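Local coordinates for protein inositol-1-monophosphatase SuhB (Mycobacterium tuberculosis, PDB 2Q74) that probably dephosphorylates inositol 1-phosphate to free myo-inositol with the help of magnesium, acting as a homodimer, at residues D170-G182 with L195-I208. Residues are numbered along the deposited sequence; the frame is centred on the assembly and turned at random.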
loop_
_atom_site.group_PDB
_atom_site.type_symbol
_atom_site.label_atom_id
_atom_site.label_comp_id
_atom_site.label_asym_id
_atom_site.label_seq_id
_atom_site.Cartn_x
_atom_site.Cartn_y
_atom_site.Cartn_z
ATOM N N ASP A 170 5.914 -22.475 -0.889
ATOM C CA ASP A 170 6.360 -23.471 -1.908
ATOM C C ASP A 170 5.621 -23.306 -3.225
ATOM O O ASP A 170 6.231 -23.385 -4.286
ATOM C CB ASP A 170 6.108 -24.895 -1.425
ATOM C CG ASP A 170 6.859 -25.206 -0.178
ATOM O OD1 ASP A 170 7.888 -24.537 0.063
ATOM O OD2 ASP A 170 6.410 -26.108 0.571
ATOM N N GLU A 171 4.306 -23.112 -3.153
ATOM C CA GLU A 171 3.500 -23.014 -4.343
ATOM C C GLU A 171 3.344 -21.558 -4.747
ATOM O O GLU A 171 2.807 -20.746 -3.993
ATOM C CB GLU A 171 2.126 -23.662 -4.131
ATOM C CG GLU A 171 2.163 -25.178 -3.910
ATOM C CD GLU A 171 1.678 -25.585 -2.520
ATOM O OE1 GLU A 171 2.384 -25.309 -1.517
ATOM O OE2 GLU A 171 0.583 -26.183 -2.436
ATOM N N LEU A 172 3.802 -21.245 -5.953
ATOM C CA LEU A 172 3.644 -19.912 -6.524
ATOM C C LEU A 172 2.204 -19.433 -6.533
ATOM O O LEU A 172 1.991 -18.257 -6.547
ATOM C CB LEU A 172 4.209 -19.869 -7.953
ATOM C CG LEU A 172 4.306 -18.498 -8.646
ATOM C CD1 LEU A 172 5.267 -17.545 -7.902
ATOM C CD2 LEU A 172 4.726 -18.704 -10.123
ATOM N N SER A 173 1.229 -20.337 -6.523
ATOM C CA SER A 173 -0.199 -19.968 -6.430
ATOM C C SER A 173 -0.583 -19.524 -5.041
ATOM O O SER A 173 -1.702 -19.077 -4.816
ATOM C CB SER A 173 -1.086 -21.156 -6.790
ATOM O OG SER A 173 -0.943 -22.180 -5.830
ATOM N N MET A 174 0.350 -19.672 -4.109
ATOM C CA MET A 174 0.168 -19.260 -2.730
ATOM C C MET A 174 0.963 -17.990 -2.404
ATOM O O MET A 174 0.953 -17.519 -1.269
ATOM C CB MET A 174 0.631 -20.398 -1.824
ATOM C CG MET A 174 -0.286 -21.599 -1.850
ATOM S SD MET A 174 -1.744 -21.320 -0.817
ATOM C CE MET A 174 -2.946 -20.516 -1.919
ATOM N N ALA A 175 1.651 -17.443 -3.404
ATOM C CA ALA A 175 2.572 -16.348 -3.190
ATOM C C ALA A 175 1.882 -14.990 -3.399
ATOM O O ALA A 175 1.090 -14.824 -4.330
ATOM C CB ALA A 175 3.761 -16.498 -4.103
ATOM N N LEU A 176 2.176 -14.037 -2.512
ATOM C CA LEU A 176 1.727 -12.662 -2.682
ATOM C C LEU A 176 2.843 -11.863 -3.358
ATOM O O LEU A 176 3.947 -11.708 -2.807
ATOM C CB LEU A 176 1.376 -12.057 -1.326
ATOM C CG LEU A 176 0.822 -10.668 -1.250
ATOM C CD1 LEU A 176 -0.503 -10.595 -1.969
ATOM C CD2 LEU A 176 0.680 -10.332 0.220
ATOM N N LEU A 177 2.544 -11.362 -4.553
ATOM C CA LEU A 177 3.538 -10.742 -5.392
ATOM C C LEU A 177 3.340 -9.230 -5.447
ATOM O O LEU A 177 2.245 -8.751 -5.726
ATOM C CB LEU A 177 3.434 -11.311 -6.794
ATOM C CG LEU A 177 4.388 -10.749 -7.835
ATOM C CD1 LEU A 177 5.824 -11.252 -7.615
ATOM C CD2 LEU A 177 3.879 -11.133 -9.190
ATOM N N GLY A 178 4.425 -8.492 -5.229
ATOM C CA GLY A 178 4.430 -7.057 -5.432
ATOM C C GLY A 178 5.026 -6.693 -6.780
ATOM O O GLY A 178 5.954 -7.335 -7.273
ATOM N N THR A 179 4.493 -5.663 -7.405
ATOM C CA THR A 179 5.091 -5.150 -8.639
ATOM C C THR A 179 5.039 -3.659 -8.717
ATOM O O THR A 179 4.376 -3.009 -7.929
ATOM C CB THR A 179 4.404 -5.706 -9.896
ATOM O OG1 THR A 179 2.981 -5.592 -9.773
ATOM C CG2 THR A 179 4.765 -7.138 -10.055
ATOM N N GLY A 180 5.779 -3.133 -9.675
ATOM C CA GLY A 180 5.731 -1.727 -9.998
ATOM C C GLY A 180 5.947 -1.534 -11.477
ATOM O O GLY A 180 6.255 -2.482 -12.209
ATOM N N PHE A 181 5.728 -0.300 -11.916
ATOM C CA PHE A 181 6.040 0.124 -13.272
ATOM C C PHE A 181 7.344 0.882 -13.165
ATOM O O PHE A 181 7.441 1.862 -12.415
ATOM C CB PHE A 181 4.926 1.004 -13.834
ATOM C CG PHE A 181 3.642 0.257 -14.123
ATOM C CD1 PHE A 181 2.418 0.766 -13.713
ATOM C CD2 PHE A 181 3.663 -0.951 -14.810
ATOM C CE1 PHE A 181 1.243 0.086 -13.986
ATOM C CE2 PHE A 181 2.492 -1.629 -15.084
ATOM C CZ PHE A 181 1.281 -1.105 -14.676
ATOM N N GLY A 182 8.354 0.391 -13.881
ATOM C CA GLY A 182 9.710 0.909 -13.783
ATOM C C GLY A 182 10.011 1.900 -14.886
ATOM O O GLY A 182 9.480 1.779 -15.994
ATOM N N LEU A 195 1.932 -8.847 -16.657
ATOM C CA LEU A 195 1.425 -9.140 -15.327
ATOM C C LEU A 195 0.109 -9.878 -15.362
ATOM O O LEU A 195 -0.106 -10.786 -14.573
ATOM C CB LEU A 195 1.265 -7.864 -14.493
ATOM C CG LEU A 195 2.574 -7.217 -14.030
ATOM C CD1 LEU A 195 2.335 -5.962 -13.167
ATOM C CD2 LEU A 195 3.454 -8.246 -13.285
ATOM N N ALA A 196 -0.778 -9.483 -16.267
ATOM C CA ALA A 196 -2.052 -10.167 -16.411
ATOM C C ALA A 196 -1.805 -11.669 -16.589
ATOM O O ALA A 196 -2.510 -12.480 -16.022
ATOM C CB ALA A 196 -2.847 -9.586 -17.557
ATOM N N HIS A 197 -0.760 -12.037 -17.309
ATOM C CA HIS A 197 -0.440 -13.446 -17.496
ATOM C C HIS A 197 -0.016 -14.148 -16.211
ATOM O O HIS A 197 -0.354 -15.310 -15.999
ATOM C CB HIS A 197 0.652 -13.627 -18.554
ATOM C CG HIS A 197 0.233 -13.225 -19.937
ATOM N ND1 HIS A 197 1.106 -13.223 -21.002
ATOM C CD2 HIS A 197 -0.956 -12.797 -20.424
ATOM C CE1 HIS A 197 0.472 -12.825 -22.090
ATOM N NE2 HIS A 197 -0.780 -12.557 -21.765
ATOM N N VAL A 198 0.735 -13.463 -15.356
ATOM C CA VAL A 198 1.201 -14.072 -14.101
ATOM C C VAL A 198 0.156 -14.001 -12.978
ATOM O O VAL A 198 0.184 -14.811 -12.052
ATOM C CB VAL A 198 2.596 -13.517 -13.663
ATOM C CG1 VAL A 198 2.897 -12.186 -14.300
ATOM C CG2 VAL A 198 2.715 -13.435 -12.162
ATOM N N VAL A 199 -0.791 -13.075 -13.100
ATOM C CA VAL A 199 -1.865 -12.876 -12.104
ATOM C C VAL A 199 -2.596 -14.166 -11.676
ATOM O O VAL A 199 -2.794 -14.410 -10.493
ATOM C CB VAL A 199 -2.924 -11.820 -12.598
ATOM C CG1 VAL A 199 -4.236 -11.917 -11.799
ATOM C CG2 VAL A 199 -2.364 -10.398 -12.526
ATOM N N PRO A 200 -3.016 -14.994 -12.631
ATOM C CA PRO A 200 -3.671 -16.242 -12.228
ATOM C C PRO A 200 -2.742 -17.316 -11.657
ATOM O O PRO A 200 -3.219 -18.274 -11.071
ATOM C CB PRO A 200 -4.300 -16.734 -13.533
ATOM C CG PRO A 200 -3.404 -16.207 -14.581
ATOM C CD PRO A 200 -2.979 -14.856 -14.097
ATOM N N LEU A 201 -1.437 -17.163 -11.815
ATOM C CA LEU A 201 -0.493 -18.135 -11.268
ATOM C C LEU A 201 -0.132 -17.852 -9.818
ATOM O O LEU A 201 0.616 -18.643 -9.226
ATOM C CB LEU A 201 0.799 -18.129 -12.072
ATOM C CG LEU A 201 0.676 -18.538 -13.530
ATOM C CD1 LEU A 201 2.001 -18.286 -14.214
ATOM C CD2 LEU A 201 0.271 -19.995 -13.645
ATOM N N VAL A 202 -0.620 -16.728 -9.266
ATOM C CA VAL A 202 -0.255 -16.310 -7.905
ATOM C C VAL A 202 -1.453 -15.974 -7.041
ATOM O O VAL A 202 -2.530 -15.645 -7.539
ATOM C CB VAL A 202 0.688 -15.078 -7.897
ATOM C CG1 VAL A 202 2.040 -15.418 -8.525
ATOM C CG2 VAL A 202 0.021 -13.859 -8.574
ATOM N N ARG A 203 -1.233 -16.048 -5.731
ATOM C CA ARG A 203 -2.261 -15.777 -4.724
ATOM C C ARG A 203 -2.966 -14.462 -4.952
ATOM O O ARG A 203 -4.176 -14.457 -5.079
ATOM C CB ARG A 203 -1.607 -15.755 -3.361
ATOM C CG ARG A 203 -2.514 -15.682 -2.159
ATOM C CD ARG A 203 -1.590 -15.613 -0.933
ATOM N NE ARG A 203 -2.286 -15.726 0.331
ATOM C CZ ARG A 203 -2.687 -16.861 0.876
ATOM N NH1 ARG A 203 -2.503 -18.023 0.263
ATOM N NH2 ARG A 203 -3.324 -16.815 2.043
ATOM N N ASP A 204 -2.218 -13.356 -4.978
ATOM C CA ASP A 204 -2.752 -12.000 -5.224
ATOM C C ASP A 204 -1.570 -11.079 -5.584
ATOM O O ASP A 204 -0.413 -11.484 -5.555
ATOM C CB ASP A 204 -3.509 -11.462 -4.004
ATOM C CG ASP A 204 -4.567 -10.366 -4.368
ATOM O OD1 ASP A 204 -4.538 -9.828 -5.490
ATOM O OD2 ASP A 204 -5.431 -10.018 -3.516
ATOM N N VAL A 205 -1.862 -9.849 -5.957
ATOM C CA VAL A 205 -0.838 -8.900 -6.380
ATOM C C VAL A 205 -0.954 -7.635 -5.537
ATOM O O VAL A 205 -2.047 -7.255 -5.146
ATOM C CB VAL A 205 -0.996 -8.582 -7.917
ATOM C CG1 VAL A 205 0.028 -7.586 -8.410
ATOM C CG2 VAL A 205 -0.890 -9.852 -8.720
ATOM N N ARG A 206 0.179 -7.007 -5.259
ATOM C CA ARG A 206 0.228 -5.730 -4.564
ATOM C C ARG A 206 1.018 -4.705 -5.403
ATOM O O ARG A 206 2.056 -5.047 -5.988
ATOM C CB ARG A 206 0.888 -5.903 -3.182
ATOM C CG ARG A 206 0.032 -6.585 -2.077
ATOM C CD ARG A 206 -1.281 -5.811 -1.731
ATOM N NE ARG A 206 -2.456 -6.642 -2.031
ATOM C CZ ARG A 206 -3.163 -7.335 -1.135
ATOM N NH1 ARG A 206 -2.869 -7.274 0.149
ATOM N NH2 ARG A 206 -4.191 -8.070 -1.517
ATOM N N ARG A 207 0.516 -3.466 -5.471
ATOM C CA ARG A 207 1.213 -2.381 -6.165
ATOM C C ARG A 207 1.215 -1.151 -5.294
ATOM O O ARG A 207 0.249 -0.375 -5.270
ATOM C CB ARG A 207 0.559 -2.128 -7.525
ATOM C CG ARG A 207 0.938 -0.830 -8.314
ATOM C CD ARG A 207 2.290 -0.922 -8.991
ATOM N NE ARG A 207 2.391 -1.424 -10.387
ATOM C CZ ARG A 207 1.538 -2.210 -11.065
ATOM N NH1 ARG A 207 0.376 -2.634 -10.576
ATOM N NH2 ARG A 207 1.861 -2.572 -12.304
ATOM N N ILE A 208 2.335 -0.930 -4.642
ATOM C CA ILE A 208 2.447 -0.004 -3.530
ATOM C C ILE A 208 3.113 1.336 -3.861
ATOM O O ILE A 208 2.843 2.322 -3.193
ATOM C CB ILE A 208 3.157 -0.720 -2.365
ATOM C CG1 ILE A 208 2.189 -1.730 -1.748
ATOM C CG2 ILE A 208 3.689 0.253 -1.279
ATOM C CD1 ILE A 208 2.853 -2.624 -0.736
#
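Strands 176-181 and 204-206 are the two arms of a beta-alpha-beta crossover connected through helix 188-198; strand 204-206 is the outermost of a five-stranded sheet within the chain. Parallel pairing rests on three backbone bonds: L177 N to D204 O (3.1 Å, 179° at the hydrogen), R206 N to L177 O (2.7 Å) and T179 N to R206 O (2.9 Å). L177 thus uses both its N-H and its carbonyl on the edge strand, while G178 bonds to A225 and Y227 of strand 225-231, and L176 to A225 and to D224 just before it.

On the helix side, L177 CD2 meets V198 CG2 at 3.9 Å, the two side chains crossing at about a right angle, and T179 and L195 approach tip to tip, OG1 lying 3.5 Å from L195 CD1. On the other face, L176 CD1 sits over the guanidinium of R206, whose chain folds back at its second and third torsions and brings NH2 to D204 OD2 in a salt bridge of weak hydrogen-bond geometry; NE also donates to V205 O from above the carbonyl plane rather than along a lone pair. Beyond the strand pairing, R207 CZ lies over the F181 ring face, 3.9 Å from its centroid, a cation-pi contact with planes tilted 41°; the modelled approach is too close, leaving its exact geometry doubtful.

R206 belongs, by similarity, to the substrate site, and R188 NH1 of the second subunit makes a weak hydrogen bond to R203 O. D204 probably offsets part of the R206 charge, while the V205 carbonyl, a neutral acceptor, can only help to limit the side chain's swing.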